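Local coordinates for protein 3-isopropylmalate dehydratase small subunit (Campylobacter jejuni, PDB 3Q3W) that forms the small subunit of isopropylmalate isomerase, which interconverts 2-isopropylmalate and 3-isopropylmalate by way of 2-isopropylmaleate, at residues F41-F46 with D54-L59; L59-D62 with N66-E69. All coordinates share one frame; numbering follows the deposited sequence.

In the fold
Both contacts belong to the long irregular region between helix 24-27 and strand 73-78, within the aconitase C-terminal domain. Their centres are 12 Å apart, and each lies about 17 Å from the centre of the chain, on the same side of it. Contact 1 comes first, joining the approach to helix 47-50 (41-46) to the loop that follows that helix (54-59). Contact 2 starts at Leu59, where contact 1 ends, and folds 59-62 against 66-69 ahead of strand 73-78. Arg50 of helix 47-50 bonds to residues of both. Across each contact the links are side-chain bonds, with one bridging water in contact 1, and there is no strand pairing in this surface region outside the mixed sheet.

Contact 1. Residues F41-F46 with D54-L59; sequences FGKHLF and DKESVL
The backbones stay well separated, with the closest CA atoms, those of His44 and Glu56, 7.8 Å apart, so side chains must span the gap between the 3-10 segment 42-44 and the irregular loop 54-59. Glu56 does most of the reaching: its chain is extended beyond CG and brings the carboxylate up to the edge of the His44 ring. There His44 ND1 donates to Glu56 OE2 at 2.6 Å. The N-H...O angle is 171°, the syn lone pair of OE2 is used, and ring and carboxylate planes are 14° apart. This nearly coplanar His-carboxylate hydrogen bond ties the turn before helix 47-50 to the loop after it; Phe32, stacked on the His44 ring, also touches Glu56. Lys43 passes slantwise over the Glu56 chain, with CG anti to the backbone N (chi1 -176°) and the rest of the chain extended, its CE 3.8 Å from Glu56 OE1. Its ammonium does not meet the carboxylate, NZ to Glu56 OE1 being 4.9 Å. Instead, one water accepts from Lys43 NZ at 2.6 Å and donates to Glu56 O at 2.9 Å.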
ATOM      1  N   PHE A  41       9.762   9.842  -3.984  1.00 25.25           N
ATOM      2  CA  PHE A  41       9.415  10.137  -2.631  1.00 22.30           C
ATOM      3  C   PHE A  41       9.522   8.899  -1.759  1.00 18.71           C
ATOM      4  O   PHE A  41       9.115   8.915  -0.614  1.00 17.95           O
ATOM      5  CB  PHE A  41       8.012  10.741  -2.591  1.00 22.67           C
ATOM      6  CG  PHE A  41       7.895  12.036  -3.404  1.00 22.40           C
ATOM      7  CD1 PHE A  41       8.242  13.232  -2.844  1.00 26.63           C
ATOM      8  CD2 PHE A  41       7.517  12.013  -4.737  1.00 24.71           C
ATOM      9  CE1 PHE A  41       8.194  14.431  -3.584  1.00 24.21           C
ATOM     10  CE2 PHE A  41       7.473  13.216  -5.472  1.00 26.45           C
ATOM     11  CZ  PHE A  41       7.818  14.401  -4.882  1.00 28.38           C
ATOM     12  N   GLY A  42      10.037   7.807  -2.296  1.00 18.56           N
ATOM     13  CA  GLY A  42       9.980   6.560  -1.540  1.00 19.19           C
ATOM     14  C   GLY A  42      10.753   6.607  -0.241  1.00 18.37           C
ATOM     15  O   GLY A  42      10.401   5.966   0.722  1.00 19.36           O
ATOM     16  N   LYS A  43      11.861   7.317  -0.228  1.00 19.28           N
ATOM     17  CA  LYS A  43      12.675   7.415   0.993  1.00 20.86           C
ATOM     18  C   LYS A  43      11.943   8.057   2.163  1.00 20.10           C
ATOM     19  O   LYS A  43      12.300   7.821   3.334  1.00 20.76           O
ATOM     20  CB  LYS A  43      13.981   8.142   0.701  1.00 21.99           C
ATOM     21  CG  LYS A  43      14.944   8.238   1.840  1.00 27.73           C
ATOM     22  CD  LYS A  43      16.286   8.948   1.404  1.00 33.61           C
ATOM     23  CE  LYS A  43      17.316   8.911   2.568  1.00 37.12           C
ATOM     24  NZ  LYS A  43      18.728   9.202   2.122  1.00 41.99           N
ATOM     25  N   HIS A  44      10.921   8.856   1.859  1.00 20.91           N
ATOM     26  CA  HIS A  44      10.160   9.560   2.879  1.00 20.40           C
ATOM     27  C   HIS A  44       8.917   8.826   3.308  1.00 19.62           C
ATOM     28  O   HIS A  44       8.220   9.259   4.178  1.00 20.09           O
ATOM     29  CB  HIS A  44       9.772  10.907   2.319  1.00 21.94           C
ATOM     30  CG  HIS A  44      10.913  11.626   1.716  1.00 23.54           C
ATOM     31  ND1 HIS A  44      12.142  11.712   2.338  1.00 21.43           N
ATOM     32  CD2 HIS A  44      11.037  12.267   0.531  1.00 23.64           C
ATOM     33  CE1 HIS A  44      12.964  12.402   1.566  1.00 23.45           C
ATOM     34  NE2 HIS A  44      12.323  12.736   0.464  1.00 23.71           N
ATOM     35  N   LEU A  45       8.627   7.685   2.700  1.00 19.64           N
ATOM     36  CA  LEU A  45       7.447   6.994   3.060  1.00 18.61           C
ATOM     37  C   LEU A  45       7.522   6.595   4.519  1.00 19.57           C
ATOM     38  O   LEU A  45       8.521   6.036   4.958  1.00 18.30           O
ATOM     39  CB  LEU A  45       7.304   5.736   2.190  1.00 16.21           C
ATOM     40  CG  LEU A  45       6.128   4.849   2.523  1.00 19.61           C
ATOM     41  CD1 LEU A  45       4.805   5.506   2.126  1.00 17.51           C
ATOM     42  CD2 LEU A  45       6.336   3.502   1.799  1.00 17.34           C
ATOM     43  N   PHE A  46       6.410   6.781   5.211  1.00 21.04           N
ATOM     44  CA  PHE A  46       6.255   6.428   6.616  1.00 22.47           C
ATOM     45  C   PHE A  46       7.322   7.016   7.531  1.00 22.84           C
ATOM     46  O   PHE A  46       7.643   6.465   8.583  1.00 23.89           O
ATOM     47  CB  PHE A  46       6.114   4.891   6.783  1.00 21.72           C
ATOM     48  CG  PHE A  46       4.851   4.345   6.221  1.00 21.16           C
ATOM     49  CD1 PHE A  46       3.634   4.840   6.626  1.00 24.05           C
ATOM     50  CD2 PHE A  46       4.869   3.295   5.316  1.00 24.77           C
ATOM     51  CE1 PHE A  46       2.413   4.320   6.100  1.00 25.42           C
ATOM     52  CE2 PHE A  46       3.684   2.788   4.799  1.00 22.62           C
ATOM     53  CZ  PHE A  46       2.450   3.293   5.223  1.00 21.93           C
ATOM     54  N   ASP A  54      16.371  12.577  12.561  1.00 38.23           N
ATOM     55  CA  ASP A  54      15.769  13.569  11.657  1.00 38.11           C
ATOM     56  C   ASP A  54      16.369  13.643  10.251  1.00 36.76           C
ATOM     57  O   ASP A  54      15.939  14.474   9.472  1.00 36.74           O
ATOM     58  CB  ASP A  54      15.884  14.961  12.279  1.00 41.64           C
ATOM     59  CG  ASP A  54      15.480  14.956  13.721  1.00 46.26           C
ATOM     60  OD1 ASP A  54      14.378  14.405  14.007  1.00 51.93           O
ATOM     61  OD2 ASP A  54      16.264  15.454  14.557  1.00 50.19           O
ATOM     62  N   LYS A  55      17.371  12.827   9.941  1.00 35.65           N
ATOM     63  CA  LYS A  55      18.008  12.802   8.620  0.60 35.39           C
ATOM     64  C   LYS A  55      17.803  11.452   7.923  1.00 33.71           C
ATOM     65  O   LYS A  55      18.606  11.038   7.079  1.00 33.89           O
ATOM     66  CB  LYS A  55      19.517  13.082   8.759  0.60 37.30           C
ATOM     67  CG  LYS A  55      19.885  14.306   9.638  0.60 40.54           C
ATOM     68  CD  LYS A  55      19.473  15.627   8.988  0.60 43.81           C
ATOM     69  CE  LYS A  55      19.686  16.824   9.914  0.60 46.72           C
ATOM     70  NZ  LYS A  55      20.933  16.709  10.741  0.60 48.84           N
ATOM     71  N   GLU A  56      16.727  10.748   8.258  1.00 30.85           N
ATOM     72  CA  GLU A  56      16.410   9.524   7.558  1.00 29.91           C
ATOM     73  C   GLU A  56      17.579   8.569   7.459  1.00 28.88           C
ATOM     74  O   GLU A  56      17.777   7.939   6.427  1.00 28.62           O
ATOM     75  CB  GLU A  56      15.866   9.861   6.150  1.00 29.51           C
ATOM     76  CG  GLU A  56      14.645  10.798   6.198  1.00 30.73           C
ATOM     77  CD  GLU A  56      14.059  11.062   4.851  1.00 30.31           C
ATOM     78  OE1 GLU A  56      14.807  11.463   3.929  1.00 33.70           O
ATOM     79  OE2 GLU A  56      12.832  10.912   4.723  1.00 29.96           O
ATOM     80  N   SER A  57      18.356   8.458   8.522  1.00 29.65           N
ATOM     81  CA  SER A  57      19.545   7.554   8.513  1.00 30.81           C
ATOM     82  C   SER A  57      19.564   6.436   9.588  1.00 29.70           C
ATOM     83  O   SER A  57      20.472   5.590   9.546  1.00 30.97           O
ATOM     84  CB  SER A  57      20.811   8.357   8.708  1.00 32.30           C
ATOM     85  OG  SER A  57      20.684   9.121   9.893  1.00 36.45           O
ATOM     86  N   VAL A  58      18.631   6.473  10.537  1.00 27.45           N
ATOM     87  CA  VAL A  58      18.581   5.505  11.667  1.00 26.72           C
ATOM     88  C   VAL A  58      17.197   4.888  11.686  1.00 25.75           C
ATOM     89  O   VAL A  58      16.184   5.586  11.920  1.00 24.86           O
ATOM     90  CB  VAL A  58      18.909   6.189  13.050  1.00 26.73           C
ATOM     91  CG1 VAL A  58      18.789   5.184  14.249  1.00 25.60           C
ATOM     92  CG2 VAL A  58      20.294   6.902  13.042  1.00 29.09           C
ATOM     93  N   LEU A  59      17.128   3.571  11.454  1.00 25.54           N
ATOM     94  CA  LEU A  59      15.862   2.932  11.298  1.00 24.35           C
ATOM     95  C   LEU A  59      15.199   2.604  12.643  1.00 25.29           C
ATOM     96  O   LEU A  59      15.842   2.085  13.594  1.00 26.07           O
ATOM     97  CB  LEU A  59      16.018   1.640  10.509  1.00 24.44           C
ATOM     98  CG  LEU A  59      16.577   1.685   9.084  1.00 24.59           C
ATOM     99  CD1 LEU A  59      16.553   0.237   8.427  1.00 24.22           C
ATOM    100  CD2 LEU A  59      15.804   2.688   8.235  1.00 24.37           C
TER
HETATM  101  O   HOH W   1      19.770   8.753   4.415  1.00 36.90           O

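Contact 2. Residues L59-D62 with N66-E69; sequences LNMD and NKKE
The two segments approach most closely where the CA atoms of Met61 and Asn66 are 5.7 Å apart; 59-62 has no regular structure, and 66-69 leads into a 3-10 segment at 68-69. Asn66 points its side chain at the other segment, and its ND2 donates to Asn60 O at 2.8 Å. On the donor side the bond is nearly ideal: the N-H...O angle is 170° and the acceptor lies in the amide plane. On the acceptor side, however, ND2 sits above the carbonyl plane, 56° out of it. The same ND2 also bonds to Arg50 O, so two backbone carbonyls grip the amide nitrogen. Leu59 lies obliquely across the amide, its CD2 3.7 Å from Asn66 OD1. Beyond it the chain turns: Asn60 OD1 accepts from Asp62 N at 3.0 Å, forming an Asx turn that shapes this surface loop between helix 47-50 and strand 73-78. Met61, a selenomethionine, folds back at chi2 and chi3, which lays SE 4.0 Å from Asn66 CB and CE 3.5 Å from Asn66 O. Lys67 makes the second polar link. Its chain is straight as far as CE and then bends at chi4, -79°, bringing NZ within 2.8 Å of Met61 O for a hydrogen bond. Asp62 OD1 remains 4.7 Å from Lys67 NZ, too far for a salt bridge, though the opposite charges may still attract weakly.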
ATOM      1  N   LEU A  59      17.128   3.571  11.454  1.00 25.54           N
ATOM      2  CA  LEU A  59      15.862   2.932  11.298  1.00 24.35           C
ATOM      3  C   LEU A  59      15.199   2.604  12.643  1.00 25.29           C
ATOM      4  O   LEU A  59      15.842   2.085  13.594  1.00 26.07           O
ATOM      5  CB  LEU A  59      16.018   1.640  10.509  1.00 24.44           C
ATOM      6  CG  LEU A  59      16.577   1.685   9.084  1.00 24.59           C
ATOM      7  CD1 LEU A  59      16.553   0.237   8.427  1.00 24.22           C
ATOM      8  CD2 LEU A  59      15.804   2.688   8.235  1.00 24.37           C
ATOM      9  N   ASN A  60      13.919   2.888  12.722  1.00 24.44           N
ATOM     10  CA  ASN A  60      13.087   2.320  13.807  1.00 26.21           C
ATOM     11  C   ASN A  60      12.831   0.823  13.516  1.00 25.70           C
ATOM     12  O   ASN A  60      11.923   0.496  12.755  1.00 24.57           O
ATOM     13  CB  ASN A  60      11.757   3.088  13.946  1.00 25.09           C
ATOM     14  CG  ASN A  60      10.895   2.636  15.164  1.00 27.53           C
ATOM     15  OD1 ASN A  60      11.113   1.571  15.781  1.00 27.55           O
ATOM     16  ND2 ASN A  60       9.937   3.482  15.529  1.00 30.31           N
HETATM   17  N   MSE A  61      13.598  -0.085  14.134  1.00 26.74           N
HETATM   18  CA  MSE A  61      13.367  -1.529  13.906  1.00 27.54           C
HETATM   19  C   MSE A  61      12.052  -2.104  14.432  1.00 28.92           C
HETATM   20  O   MSE A  61      11.715  -3.233  14.107  1.00 29.68           O
HETATM   21  CB  MSE A  61      14.526  -2.385  14.392  1.00 29.31           C
HETATM   22  CG  MSE A  61      15.880  -2.016  13.762  1.00 30.32           C
HETATM   23 SE   MSE A  61      15.767  -2.241  11.818  0.70 33.92          SE
HETATM   24  CE  MSE A  61      15.523  -4.096  11.691  1.00 28.71           C
ATOM     25  N   ASP A  62      11.280  -1.338  15.183  1.00 28.98           N
ATOM     26  CA  ASP A  62       9.935  -1.767  15.552  1.00 31.09           C
ATOM     27  C   ASP A  62       8.903  -1.507  14.465  1.00 30.38           C
ATOM     28  O   ASP A  62       7.760  -1.899  14.615  1.00 32.35           O
ATOM     29  CB  ASP A  62       9.449  -1.093  16.854  1.00 31.76           C
ATOM     30  CG  ASP A  62       8.414  -1.933  17.592  1.00 35.51           C
ATOM     31  OD1 ASP A  62       8.465  -3.183  17.523  1.00 32.84           O
ATOM     32  OD2 ASP A  62       7.562  -1.344  18.264  1.00 39.88           O
ATOM     33  N   ASN A  66      10.972  -2.095   8.098  1.00 23.38           N
ATOM     34  CA  ASN A  66      12.409  -2.054   8.304  1.00 22.74           C
ATOM     35  C   ASN A  66      13.074  -3.433   8.549  1.00 23.66           C
ATOM     36  O   ASN A  66      14.308  -3.582   8.446  1.00 22.36           O
ATOM     37  CB  ASN A  66      12.755  -1.073   9.466  1.00 24.41           C
ATOM     38  CG  ASN A  66      12.581   0.411   9.071  1.00 23.24           C
ATOM     39  OD1 ASN A  66      12.627   0.749   7.898  1.00 22.29           O
ATOM     40  ND2 ASN A  66      12.302   1.268  10.040  1.00 22.46           N
ATOM     41  N   LYS A  67      12.269  -4.445   8.887  1.00 23.24           N
ATOM     42  CA  LYS A  67      12.790  -5.771   9.232  1.00 23.15           C
ATOM     43  C   LYS A  67      13.214  -6.606   8.014  1.00 23.37           C
ATOM     44  O   LYS A  67      12.595  -6.551   6.914  1.00 22.67           O
ATOM     45  CB  LYS A  67      11.751  -6.516  10.105  1.00 24.32           C
ATOM     46  CG  LYS A  67      11.426  -5.835  11.412  1.00 25.29           C
ATOM     47  CD  LYS A  67      10.478  -6.636  12.260  1.00 26.18           C
ATOM     48  CE  LYS A  67      10.028  -5.881  13.532  1.00 26.62           C
ATOM     49  NZ  LYS A  67      11.042  -5.911  14.620  1.00 29.12           N
ATOM     50  N   LYS A  68      14.236  -7.431   8.183  1.00 24.64           N
ATOM     51  CA  LYS A  68      14.674  -8.265   7.066  1.00 25.28           C
ATOM     52  C   LYS A  68      13.546  -9.089   6.492  1.00 24.58           C
ATOM     53  O   LYS A  68      13.500  -9.261   5.273  1.00 24.80           O
ATOM     54  CB  LYS A  68      15.848  -9.185   7.429  1.00 26.06           C
ATOM     55  CG  LYS A  68      17.176  -8.413   7.526  1.00 30.65           C
ATOM     56  CD  LYS A  68      18.368  -9.196   7.088  1.00 34.79           C
ATOM     57  CE  LYS A  68      19.705  -8.604   7.643  1.00 35.35           C
ATOM     58  NZ  LYS A  68      20.357  -7.980   6.490  1.00 39.15           N
ATOM     59  N   GLU A  69      12.617  -9.586   7.330  1.00 24.39           N
ATOM     60  CA  GLU A  69      11.558 -10.485   6.821  0.60 24.48           C
ATOM     61  C   GLU A  69      10.661  -9.734   5.846  1.00 24.95           C
ATOM     62  O   GLU A  69      10.035 -10.337   4.956  1.00 25.17           O
ATOM     63  CB  GLU A  69      10.739 -11.061   7.973  0.60 25.40           C
ATOM     64  CG  GLU A  69      11.510 -12.069   8.800  0.60 24.72           C
ATOM     65  CD  GLU A  69      12.497 -11.462   9.793  0.60 24.46           C
ATOM     66  OE1 GLU A  69      12.507 -10.209  10.069  0.60 18.91           O
ATOM     67  OE2 GLU A  69      13.273 -12.265  10.303  0.60 16.44           O
TER